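Local coordinates for lysine/ornithine decarboxylase (Vibrio vulnificus, PDB 2PLJ), which catalyses the decarboxylation of lysine and ornithine, probably with pyridoxal phosphate as cofactor, and is seen here with a putrescine-cofactor adduct bound, at residues L124-H129 and H286-P291; E167-L172 and T249-G254; K209-H214 and R233-Q238. All blocks are in the same frame, centred on the assembly; numbering follows the deposited sequence.

Contact 1. Residues L124-H129 and H286-P291; sequences LTIHTH and HVLAEP. With P3T ((4-{[(4-aminobutyl)amino]methyl}-5-hydroxy-6-methylpyridin-3-yl)methyl dihydrogen phosphate), chain D.
Glu290 reaches across the barrel interior, and its carboxylate overlaps the side chains of Ile126 and Thr128. Glu290 OE1 lies 3.3 Å from Thr128 CG2. Glu290 OE1 is also 3.9 Å from Ile126 CD1. Thr128 meets the glutamate from the opposite direction, methyl first. Its hydroxyl turns elsewhere and hydrogen-bonds Asp105 on strand 103-106. Ile126 crosses the glutamate chain at about a right angle. Its CG1 sits between the backbone N and the carbonyl carbon (chi1 59°), and the extended branch then carries CD1 inward. There Ile126 CD1 also meets Leu288 CD1 at 4.3 Å, a looser apolar contact. The two strands share no hydrogen bond. The other carboxylate oxygen serves the ligand, with Glu290 OE2 2.7 Å from P3T NAO, the pyridine nitrogen. The extended chain beyond CG brings OE2 to the ring nitrogen. A carboxylate so close would probably favour a protonated ring nitrogen. Gly292 and Arg293, just after Pro291, bind P3T through their backbone N atoms. This glutamate at the pyridine nitrogen is characteristic of the cofactor site in the beta/alpha-barrel decarboxylases.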
loop_
_atom_site.group_PDB
_atom_site.type_symbol
_atom_site.label_atom_id
_atom_site.label_comp_id
_atom_site.label_asym_id
_atom_site.label_seq_id
_atom_site.Cartn_x
_atom_site.Cartn_y
_atom_site.Cartn_z
ATOM N N LEU A 124 -22.362 21.372 -3.478
ATOM C CA LEU A 124 -21.068 21.724 -2.874
ATOM C C LEU A 124 -19.907 20.885 -3.417
ATOM O O LEU A 124 -18.782 20.998 -2.917
ATOM C CB LEU A 124 -21.112 21.570 -1.335
ATOM C CG LEU A 124 -22.060 22.507 -0.575
ATOM C CD1 LEU A 124 -21.913 22.220 0.933
ATOM C CD2 LEU A 124 -21.771 23.942 -0.860
ATOM N N THR A 125 -20.188 20.077 -4.429
ATOM C CA THR A 125 -19.220 19.082 -4.898
ATOM C C THR A 125 -18.848 19.282 -6.355
ATOM O O THR A 125 -19.633 19.808 -7.177
ATOM C CB THR A 125 -19.697 17.615 -4.671
ATOM O OG1 THR A 125 -20.716 17.262 -5.618
ATOM C CG2 THR A 125 -20.205 17.387 -3.210
ATOM N N ILE A 126 -17.619 18.881 -6.650
ATOM C CA ILE A 126 -17.155 18.758 -8.028
ATOM C C ILE A 126 -16.468 17.389 -8.158
ATOM O O ILE A 126 -15.887 16.874 -7.179
ATOM C CB ILE A 126 -16.170 19.888 -8.462
ATOM C CG1 ILE A 126 -14.911 19.928 -7.584
ATOM C CG2 ILE A 126 -16.881 21.266 -8.463
ATOM C CD1 ILE A 126 -13.875 20.997 -8.033
ATOM N N HIS A 127 -16.521 16.800 -9.350
ATOM C CA HIS A 127 -15.868 15.498 -9.580
ATOM C C HIS A 127 -14.665 15.784 -10.480
ATOM O O HIS A 127 -14.811 16.416 -11.520
ATOM C CB HIS A 127 -16.876 14.536 -10.235
ATOM C CG HIS A 127 -16.409 13.121 -10.288
ATOM N ND1 HIS A 127 -15.336 12.714 -11.068
ATOM C CD2 HIS A 127 -16.901 12.006 -9.700
ATOM C CE1 HIS A 127 -15.176 11.409 -10.922
ATOM N NE2 HIS A 127 -16.141 10.953 -10.139
ATOM N N THR A 128 -13.474 15.442 -10.032
ATOM C CA THR A 128 -12.295 15.909 -10.771
ATOM C C THR A 128 -11.434 14.811 -11.357
ATOM O O THR A 128 -10.322 15.083 -11.811
ATOM C CB THR A 128 -11.457 16.823 -9.901
ATOM O OG1 THR A 128 -11.081 16.102 -8.737
ATOM C CG2 THR A 128 -12.241 18.147 -9.576
ATOM N N HIS A 129 -11.951 13.588 -11.405
ATOM C CA HIS A 129 -11.107 12.546 -11.983
ATOM C C HIS A 129 -11.135 12.746 -13.493
ATOM O O HIS A 129 -12.226 12.738 -14.073
ATOM C CB HIS A 129 -11.587 11.148 -11.637
ATOM C CG HIS A 129 -10.568 10.117 -11.991
ATOM N ND1 HIS A 129 -10.106 9.166 -11.104
ATOM C CD2 HIS A 129 -9.850 9.953 -13.131
ATOM C CE1 HIS A 129 -9.184 8.430 -11.705
ATOM N NE2 HIS A 129 -9.009 8.889 -12.930
ATOM N N HIS A 286 -14.937 33.305 -11.392
ATOM C CA HIS A 286 -14.703 32.976 -10.007
ATOM C C HIS A 286 -13.793 31.786 -9.887
ATOM O O HIS A 286 -13.596 31.001 -10.840
ATOM C CB HIS A 286 -15.992 32.765 -9.265
ATOM C CG HIS A 286 -16.642 31.461 -9.552
ATOM N ND1 HIS A 286 -17.324 31.213 -10.722
ATOM C CD2 HIS A 286 -16.775 30.354 -8.788
ATOM C CE1 HIS A 286 -17.830 29.991 -10.678
ATOM N NE2 HIS A 286 -17.497 29.444 -9.521
ATOM N N VAL A 287 -13.216 31.670 -8.702
ATOM C CA VAL A 287 -12.054 30.841 -8.538
ATOM C C VAL A 287 -12.338 29.777 -7.479
ATOM O O VAL A 287 -12.932 30.077 -6.448
ATOM C CB VAL A 287 -10.816 31.688 -8.166
ATOM C CG1 VAL A 287 -9.555 30.801 -8.047
ATOM C CG2 VAL A 287 -10.599 32.802 -9.222
ATOM N N LEU A 288 -11.882 28.557 -7.767
ATOM C CA LEU A 288 -11.982 27.373 -6.871
ATOM C C LEU A 288 -10.578 26.857 -6.571
ATOM O O LEU A 288 -9.633 27.088 -7.355
ATOM C CB LEU A 288 -12.722 26.193 -7.566
ATOM C CG LEU A 288 -13.987 26.403 -8.389
ATOM C CD1 LEU A 288 -14.547 25.112 -8.866
ATOM C CD2 LEU A 288 -15.065 27.201 -7.547
ATOM N N ALA A 289 -10.417 26.131 -5.458
ATOM C CA ALA A 289 -9.199 25.332 -5.280
ATOM C C ALA A 289 -9.598 24.002 -4.691
ATOM O O ALA A 289 -10.744 23.849 -4.218
ATOM C CB ALA A 289 -8.193 26.023 -4.364
ATOM N N GLU A 290 -8.643 23.076 -4.665
ATOM C CA GLU A 290 -8.893 21.671 -4.295
ATOM C C GLU A 290 -7.874 21.219 -3.225
ATOM O O GLU A 290 -7.140 20.221 -3.435
ATOM C CB GLU A 290 -8.753 20.757 -5.530
ATOM C CG GLU A 290 -9.760 21.003 -6.664
ATOM C CD GLU A 290 -9.309 20.414 -8.014
ATOM O OE1 GLU A 290 -10.085 20.515 -8.994
ATOM O OE2 GLU A 290 -8.199 19.831 -8.119
ATOM N N PRO A 291 -7.808 21.937 -2.084
ATOM C CA PRO A 291 -6.772 21.594 -1.116
ATOM C C PRO A 291 -7.077 20.225 -0.478
ATOM O O PRO A 291 -8.243 19.922 -0.161
ATOM C CB PRO A 291 -6.870 22.720 -0.070
ATOM C CG PRO A 291 -8.364 23.163 -0.130
ATOM C CD PRO A 291 -8.703 23.020 -1.615
HETATM O OAE P3T D . -3.642 19.526 -1.773
HETATM P PAU P3T D . -2.974 18.148 -2.198
HETATM O OAF P3T D . -3.366 17.001 -1.150
HETATM O OAC P3T D . -1.476 18.205 -2.432
HETATM O OAP P3T D . -3.622 17.599 -3.576
HETATM C CAM P3T D . -5.085 17.320 -3.605
HETATM C CAS P3T D . -5.420 17.069 -5.082
HETATM C CAH P3T D . -6.238 18.055 -5.649
HETATM N NAO P3T D . -6.593 17.963 -6.931
HETATM C CAQ P3T D . -6.169 16.982 -7.719
HETATM C CAA P3T D . -6.600 16.971 -9.207
HETATM C CAR P3T D . -5.316 15.975 -7.222
HETATM O OAD P3T D . -4.918 14.990 -8.042
HETATM C CAT P3T D . -4.913 16.019 -5.870
HETATM C CAG P3T D . -4.100 14.969 -5.342
HETATM N NAN P3T D . -3.331 14.260 -6.155
HETATM C CAL P3T D . -2.451 13.108 -5.776
HETATM C CAK P3T D . -1.572 13.401 -4.548
HETATM C CAJ P3T D . -0.804 12.076 -4.247
HETATM C CAI P3T D . 0.113 12.238 -3.030
HETATM N NAB P3T D . 1.010 11.071 -2.851
#

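Contact 2. Residues E167-L172 and T249-G254; sequences ELLVRL and TLDIGG. With P3T ((4-{[(4-aminobutyl)amino]methyl}-5-hydroxy-6-methylpyridin-3-yl)methyl dihydrogen phosphate), chain D.
Thr249 begins the segment with its methyl turned to strand 167-171. Thr249 CG2 lies anti to the backbone N (chi1 -51° for OG1) and meets Leu169 CD2 at 4.1 Å. Leu250 points the other way, and Asp251 returns to the same side as Thr249. Asp251 OD2 lies 3.7 Å from Leu169 CD1. The leucine thus spends one methyl on each of the two residues, crossing both side chains at about a right angle. Strand 207-212 runs between the two strands, so this is contact between next-but-one neighbours, made by side chains alone. The other oxygen of Asp251 turns back to its own chain. Gly253 N donates to Asp251 OD1 at 3.0 Å and 157°, approaching on the anti side, 28° out of the carboxylate plane. This Asx turn leads from the strand into the glycines. Gly253 has a positive phi, which favours glycine. Gly254 CA comes to 3.6 Å from P3T OAE, a phosphate oxygen. From the other segment, Arg171 NH1 approaches the ring methyl P3T CAA at 3.5 Å. The C-terminal ends of barrel strands thus line the cofactor site, one at the ring and one at the phosphate, as is typical of beta/alpha-barrel enzymes.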
loop_
_atom_site.group_PDB
_atom_site.type_symbol
_atom_site.label_atom_id
_atom_site.label_comp_id
_atom_site.label_asym_id
_atom_site.label_seq_id
_atom_site.Cartn_x
_atom_site.Cartn_y
_atom_site.Cartn_z
ATOM N N GLU A 167 -21.600 20.315 -16.624
ATOM C CA GLU A 167 -20.703 21.377 -17.086
ATOM C C GLU A 167 -19.275 20.925 -16.778
ATOM O O GLU A 167 -19.028 20.303 -15.751
ATOM C CB GLU A 167 -21.008 22.733 -16.445
ATOM C CG GLU A 167 -21.046 22.718 -14.919
ATOM C CD GLU A 167 -21.409 24.072 -14.293
ATOM O OE1 GLU A 167 -21.681 25.036 -15.040
ATOM O OE2 GLU A 167 -21.442 24.158 -13.048
ATOM N N LEU A 168 -18.356 21.213 -17.689
ATOM C CA LEU A 168 -17.014 20.613 -17.614
ATOM C C LEU A 168 -15.910 21.640 -17.330
ATOM O O LEU A 168 -15.932 22.774 -17.852
ATOM C CB LEU A 168 -16.701 19.922 -18.954
ATOM C CG LEU A 168 -17.710 18.858 -19.426
ATOM C CD1 LEU A 168 -17.247 18.293 -20.743
ATOM C CD2 LEU A 168 -17.843 17.767 -18.350
ATOM N N LEU A 169 -14.931 21.219 -16.533
ATOM C CA LEU A 169 -13.672 21.948 -16.385
ATOM C C LEU A 169 -12.657 21.274 -17.297
ATOM O O LEU A 169 -12.527 20.032 -17.276
ATOM C CB LEU A 169 -13.171 21.903 -14.931
ATOM C CG LEU A 169 -14.029 22.662 -13.909
ATOM C CD1 LEU A 169 -13.651 22.245 -12.459
ATOM C CD2 LEU A 169 -13.916 24.170 -14.109
ATOM N N VAL A 170 -11.922 22.074 -18.070
ATOM C CA VAL A 170 -10.885 21.534 -18.951
ATOM C C VAL A 170 -9.555 21.678 -18.231
ATOM O O VAL A 170 -9.174 22.787 -17.871
ATOM C CB VAL A 170 -10.817 22.271 -20.327
ATOM C CG1 VAL A 170 -9.746 21.608 -21.182
ATOM C CG2 VAL A 170 -12.186 22.207 -21.017
ATOM N N ARG A 171 -8.884 20.550 -17.983
ATOM C CA ARG A 171 -7.688 20.553 -17.167
ATOM C C ARG A 171 -6.472 20.713 -18.079
ATOM O O ARG A 171 -6.308 19.937 -19.035
ATOM C CB ARG A 171 -7.557 19.252 -16.364
ATOM C CG ARG A 171 -6.234 19.220 -15.571
ATOM C CD ARG A 171 -6.273 18.117 -14.537
ATOM N NE ARG A 171 -4.959 17.912 -13.940
ATOM C CZ ARG A 171 -4.683 16.997 -12.996
ATOM N NH1 ARG A 171 -5.641 16.238 -12.462
ATOM N NH2 ARG A 171 -3.422 16.854 -12.564
ATOM N N LEU A 172 -5.660 21.714 -17.771
ATOM C CA LEU A 172 -4.408 21.987 -18.508
ATOM C C LEU A 172 -3.205 21.488 -17.718
ATOM O O LEU A 172 -3.239 21.435 -16.484
ATOM C CB LEU A 172 -4.245 23.490 -18.778
ATOM C CG LEU A 172 -5.066 24.104 -19.916
ATOM C CD1 LEU A 172 -6.542 24.104 -19.574
ATOM C CD2 LEU A 172 -4.611 25.512 -20.290
ATOM N N THR A 249 -15.122 29.995 -14.777
ATOM C CA THR A 249 -14.450 29.409 -13.587
ATOM C C THR A 249 -12.986 29.064 -13.858
ATOM O O THR A 249 -12.669 28.560 -14.939
ATOM C CB THR A 249 -15.194 28.126 -13.151
ATOM O OG1 THR A 249 -16.599 28.403 -13.015
ATOM C CG2 THR A 249 -14.631 27.528 -11.854
ATOM N N LEU A 250 -12.126 29.362 -12.870
ATOM C CA LEU A 250 -10.756 28.847 -12.811
ATOM C C LEU A 250 -10.617 28.052 -11.539
ATOM O O LEU A 250 -10.900 28.569 -10.451
ATOM C CB LEU A 250 -9.726 29.986 -12.801
ATOM C CG LEU A 250 -8.292 29.477 -12.778
ATOM C CD1 LEU A 250 -8.053 28.551 -14.005
ATOM C CD2 LEU A 250 -7.298 30.652 -12.759
ATOM N N ASP A 251 -10.161 26.808 -11.672
ATOM C CA ASP A 251 -9.933 25.934 -10.513
ATOM C C ASP A 251 -8.414 25.732 -10.427
ATOM O O ASP A 251 -7.831 25.150 -11.350
ATOM C CB ASP A 251 -10.677 24.616 -10.779
ATOM C CG ASP A 251 -10.386 23.523 -9.759
ATOM O OD1 ASP A 251 -9.464 23.656 -8.917
ATOM O OD2 ASP A 251 -11.121 22.510 -9.841
ATOM N N ILE A 252 -7.780 26.234 -9.361
ATOM C CA ILE A 252 -6.307 26.233 -9.250
ATOM C C ILE A 252 -5.701 24.976 -8.588
ATOM O O ILE A 252 -4.508 24.914 -8.298
ATOM C CB ILE A 252 -5.762 27.518 -8.558
ATOM C CG1 ILE A 252 -6.251 27.585 -7.090
ATOM C CG2 ILE A 252 -6.172 28.781 -9.361
ATOM C CD1 ILE A 252 -5.520 28.623 -6.246
ATOM N N GLY A 253 -6.556 23.984 -8.390
ATOM C CA GLY A 253 -6.168 22.679 -7.847
ATOM C C GLY A 253 -5.665 22.702 -6.410
ATOM O O GLY A 253 -6.040 23.591 -5.605
ATOM N N GLY A 254 -4.903 21.660 -6.087
ATOM C CA GLY A 254 -4.372 21.472 -4.737
ATOM C C GLY A 254 -2.893 21.795 -4.659
ATOM O O GLY A 254 -2.353 22.570 -5.461
HETATM O OAE P3T D . -3.642 19.526 -1.773
HETATM P PAU P3T D . -2.974 18.148 -2.198
HETATM O OAF P3T D . -3.366 17.001 -1.150
HETATM O OAC P3T D . -1.476 18.205 -2.432
HETATM O OAP P3T D . -3.622 17.599 -3.576
HETATM C CAM P3T D . -5.085 17.320 -3.605
HETATM C CAS P3T D . -5.420 17.069 -5.082
HETATM C CAH P3T D . -6.238 18.055 -5.649
HETATM N NAO P3T D . -6.593 17.963 -6.931
HETATM C CAQ P3T D . -6.169 16.982 -7.719
HETATM C CAA P3T D . -6.600 16.971 -9.207
HETATM C CAR P3T D . -5.316 15.975 -7.222
HETATM O OAD P3T D . -4.918 14.990 -8.042
HETATM C CAT P3T D . -4.913 16.019 -5.870
HETATM C CAG P3T D . -4.100 14.969 -5.342
HETATM N NAN P3T D . -3.331 14.260 -6.155
HETATM C CAL P3T D . -2.451 13.108 -5.776
HETATM C CAK P3T D . -1.572 13.401 -4.548
HETATM C CAJ P3T D . -0.804 12.076 -4.247
HETATM C CAI P3T D . 0.113 12.238 -3.030
HETATM N NAB P3T D . 1.010 11.071 -2.851
#

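Contact 3. Residues K209-H214 and R233-Q238. With P3T ((4-{[(4-aminobutyl)amino]methyl}-5-hydroxy-6-methylpyridin-3-yl)methyl dihydrogen phosphate), chain D.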
loop_
_atom_site.group_PDB
_atom_site.type_symbol
_atom_site.label_atom_id
_atom_site.label_comp_id
_atom_site.label_asym_id
_atom_site.label_seq_id
_atom_site.Cartn_x
_atom_site.Cartn_y
_atom_site.Cartn_z
ATOM N N LYS A 209 -17.621 24.830 -18.107
ATOM C CA LYS A 209 -17.637 25.653 -16.893
ATOM C C LYS A 209 -16.374 26.521 -16.833
ATOM O O LYS A 209 -16.434 27.683 -16.464
ATOM C CB LYS A 209 -17.704 24.769 -15.648
ATOM C CG LYS A 209 -17.902 25.561 -14.365
ATOM C CD LYS A 209 -18.029 24.648 -13.146
ATOM C CE LYS A 209 -18.284 25.468 -11.873
ATOM N NZ LYS A 209 -19.691 25.988 -11.864
ATOM N N GLY A 210 -15.234 25.965 -17.233
ATOM C CA GLY A 210 -14.000 26.737 -17.158
ATOM C C GLY A 210 -12.776 25.849 -17.284
ATOM O O GLY A 210 -12.833 24.800 -17.941
ATOM N N LEU A 211 -11.687 26.286 -16.642
ATOM C CA LEU A 211 -10.383 25.617 -16.716
ATOM C C LEU A 211 -9.918 25.174 -15.333
ATOM O O LEU A 211 -10.314 25.753 -14.313
ATOM C CB LEU A 211 -9.320 26.551 -17.306
ATOM C CG LEU A 211 -9.618 27.214 -18.656
ATOM C CD1 LEU A 211 -8.423 28.108 -19.090
ATOM C CD2 LEU A 211 -9.884 26.166 -19.703
ATOM N N SER A 212 -9.060 24.155 -15.302
ATOM C CA SER A 212 -8.463 23.729 -14.037
ATOM C C SER A 212 -7.030 23.314 -14.265
ATOM O O SER A 212 -6.619 23.035 -15.403
ATOM C CB SER A 212 -9.252 22.573 -13.416
ATOM O OG SER A 212 -9.022 21.365 -14.118
ATOM N N PHE A 213 -6.263 23.263 -13.185
ATOM C CA PHE A 213 -4.947 22.669 -13.263
ATOM C C PHE A 213 -4.574 22.172 -11.875
ATOM O O PHE A 213 -5.223 22.552 -10.881
ATOM C CB PHE A 213 -3.910 23.680 -13.776
ATOM C CG PHE A 213 -3.734 24.891 -12.872
ATOM C CD1 PHE A 213 -2.975 24.791 -11.680
ATOM C CD2 PHE A 213 -4.324 26.118 -13.212
ATOM C CE1 PHE A 213 -2.818 25.921 -10.839
ATOM C CE2 PHE A 213 -4.189 27.242 -12.394
ATOM C CZ PHE A 213 -3.420 27.170 -11.220
ATOM N N HIS A 214 -3.509 21.378 -11.804
ATOM C CA HIS A 214 -2.992 20.922 -10.488
ATOM C C HIS A 214 -1.495 20.874 -10.641
ATOM O O HIS A 214 -0.974 20.101 -11.465
ATOM C CB HIS A 214 -3.566 19.557 -10.087
ATOM C CG HIS A 214 -3.134 19.119 -8.718
ATOM N ND1 HIS A 214 -2.218 18.117 -8.501
ATOM C CD2 HIS A 214 -3.507 19.558 -7.497
ATOM C CE1 HIS A 214 -2.039 17.953 -7.198
ATOM N NE2 HIS A 214 -2.819 18.814 -6.564
ATOM N N ARG A 233 -5.492 32.418 -17.907
ATOM C CA ARG A 233 -6.064 33.724 -18.240
ATOM C C ARG A 233 -5.961 34.007 -19.741
ATOM O O ARG A 233 -6.920 34.475 -20.355
ATOM C CB ARG A 233 -5.397 34.844 -17.443
ATOM C CG ARG A 233 -5.981 36.231 -17.757
ATOM C CD ARG A 233 -5.484 37.282 -16.781
ATOM N NE ARG A 233 -4.033 37.234 -16.629
ATOM C CZ ARG A 233 -3.171 37.813 -17.470
ATOM N NH1 ARG A 233 -3.606 38.491 -18.533
ATOM N NH2 ARG A 233 -1.869 37.720 -17.246
ATOM N N HIS A 234 -4.799 33.713 -20.315
ATOM C CA HIS A 234 -4.600 33.899 -21.751
ATOM C C HIS A 234 -5.495 32.955 -22.556
ATOM O O HIS A 234 -6.031 33.354 -23.590
ATOM C CB HIS A 234 -3.122 33.777 -22.122
ATOM C CG HIS A 234 -2.265 34.848 -21.515
ATOM N ND1 HIS A 234 -2.592 36.191 -21.564
ATOM C CD2 HIS A 234 -1.088 34.775 -20.853
ATOM C CE1 HIS A 234 -1.662 36.891 -20.938
ATOM N NE2 HIS A 234 -0.745 36.052 -20.487
ATOM N N VAL A 235 -5.693 31.727 -22.065
ATOM C CA VAL A 235 -6.585 30.795 -22.747
ATOM C C VAL A 235 -8.021 31.331 -22.722
ATOM O O VAL A 235 -8.720 31.268 -23.733
ATOM C CB VAL A 235 -6.499 29.361 -22.178
ATOM C CG1 VAL A 235 -7.622 28.493 -22.722
ATOM C CG2 VAL A 235 -5.112 28.746 -22.477
ATOM N N MET A 236 -8.453 31.865 -21.574
ATOM C CA MET A 236 -9.794 32.433 -21.468
ATOM C C MET A 236 -10.002 33.576 -22.443
ATOM O O MET A 236 -11.068 33.693 -23.047
ATOM C CB MET A 236 -10.064 32.907 -20.052
ATOM C CG MET A 236 -10.213 31.750 -19.118
ATOM S SD MET A 236 -10.242 32.249 -17.387
ATOM C CE MET A 236 -11.192 30.918 -16.667
ATOM N N GLU A 237 -8.961 34.388 -22.609
ATOM C CA GLU A 237 -8.986 35.490 -23.597
ATOM C C GLU A 237 -9.130 34.971 -25.034
ATOM O O GLU A 237 -9.889 35.548 -25.840
ATOM C CB GLU A 237 -7.731 36.358 -23.458
ATOM C CG GLU A 237 -7.666 37.128 -22.142
ATOM C CD GLU A 237 -6.292 37.739 -21.824
ATOM O OE1 GLU A 237 -5.438 37.876 -22.733
ATOM O OE2 GLU A 237 -6.084 38.081 -20.625
ATOM N N GLN A 238 -8.406 33.896 -25.354
ATOM C CA GLN A 238 -8.474 33.263 -26.681
ATOM C C GLN A 238 -9.850 32.684 -26.978
ATOM O O GLN A 238 -10.324 32.798 -28.103
ATOM C CB GLN A 238 -7.424 32.166 -26.850
ATOM C CG GLN A 238 -5.981 32.665 -26.910
ATOM C CD GLN A 238 -5.709 33.577 -28.101
ATOM O OE1 GLN A 238 -6.186 33.344 -29.226
ATOM N NE2 GLN A 238 -4.937 34.632 -27.858
HETATM O OAE P3T D . -3.642 19.526 -1.773
HETATM P PAU P3T D . -2.974 18.148 -2.198
HETATM O OAF P3T D . -3.366 17.001 -1.150
HETATM O OAC P3T D . -1.476 18.205 -2.432
HETATM O OAP P3T D . -3.622 17.599 -3.576
HETATM C CAM P3T D . -5.085 17.320 -3.605
HETATM C CAS P3T D . -5.420 17.069 -5.082
HETATM C CAH P3T D . -6.238 18.055 -5.649
HETATM N NAO P3T D . -6.593 17.963 -6.931
HETATM C CAQ P3T D . -6.169 16.982 -7.719
HETATM C CAA P3T D . -6.600 16.971 -9.207
HETATM C CAR P3T D . -5.316 15.975 -7.222
HETATM O OAD P3T D . -4.918 14.990 -8.042
HETATM C CAT P3T D . -4.913 16.019 -5.870
HETATM C CAG P3T D . -4.100 14.969 -5.342
HETATM N NAN P3T D . -3.331 14.260 -6.155
HETATM C CAL P3T D . -2.451 13.108 -5.776
HETATM C CAK P3T D . -1.572 13.401 -4.548
HETATM C CAJ P3T D . -0.804 12.076 -4.247
HETATM C CAI P3T D . 0.113 12.238 -3.030
HETATM N NAB P3T D . 1.010 11.071 -2.851
#
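Leu211 and Val235 meet at a slant, methyl against methyl, with Leu211 CD1 3.7 Å from Val235 CG1. Leu211 CD1 also lies 3.8 Å from Val235 CB, so it rests against the branch point of the valine. Met236 comes in beside it. Its chain is extended beyond CG and points from the helix in toward the strand, across the strand's direction. Met236 CG lies 4.1 Å from Leu211 CD1. Both helix residues therefore converge on one leucine methyl. Leu211 has CG anti to the carbonyl carbon (chi1 -53°), which turns its tip outward to the helix. Strand 207-212 and helix 223-241 are the first two parts of a beta-alpha-beta unit that strand 249-251 completes, and this apolar contact seats the helix on the outside of the barrel. Leu195 and Ile198 of helix 191-203 extend the same layer. On the outer side of the helix, Arg233 NH1 forms a salt bridge to Glu237 OE2 one turn on, at 3.3 Å. At the far end of the strand segment the His214 ring lies flat over the pyridine of P3T. P3T CAR sits 3.8 Å above the plane of the His214 ring, over its centre. His214 NE2 also gives a weak hydrogen bond to P3T OAP, at 3.3 Å and 140°.

Overall arrangement
All three contacts are buried and draw on the same parallel barrel sheet, and each reaches P3T. Contacts 1 and 2 lie inside the barrel, their centres about 7 Å apart. They adjoin through the neighbouring strands 286-289 and 249-251, and each sets a carboxylate against aliphatic groups. These carboxylates also meet each other: Glu290 OE1 and Asp251 OD2 are modelled very close together. A shared proton is possible, but the spacing is too short to rely on. Contact 3 joins the barrel to its outer helix layer and is purely apolar across the interface; some residues of its helix are exposed. It meets contact 2 where Lys209 forms a salt bridge with Glu167.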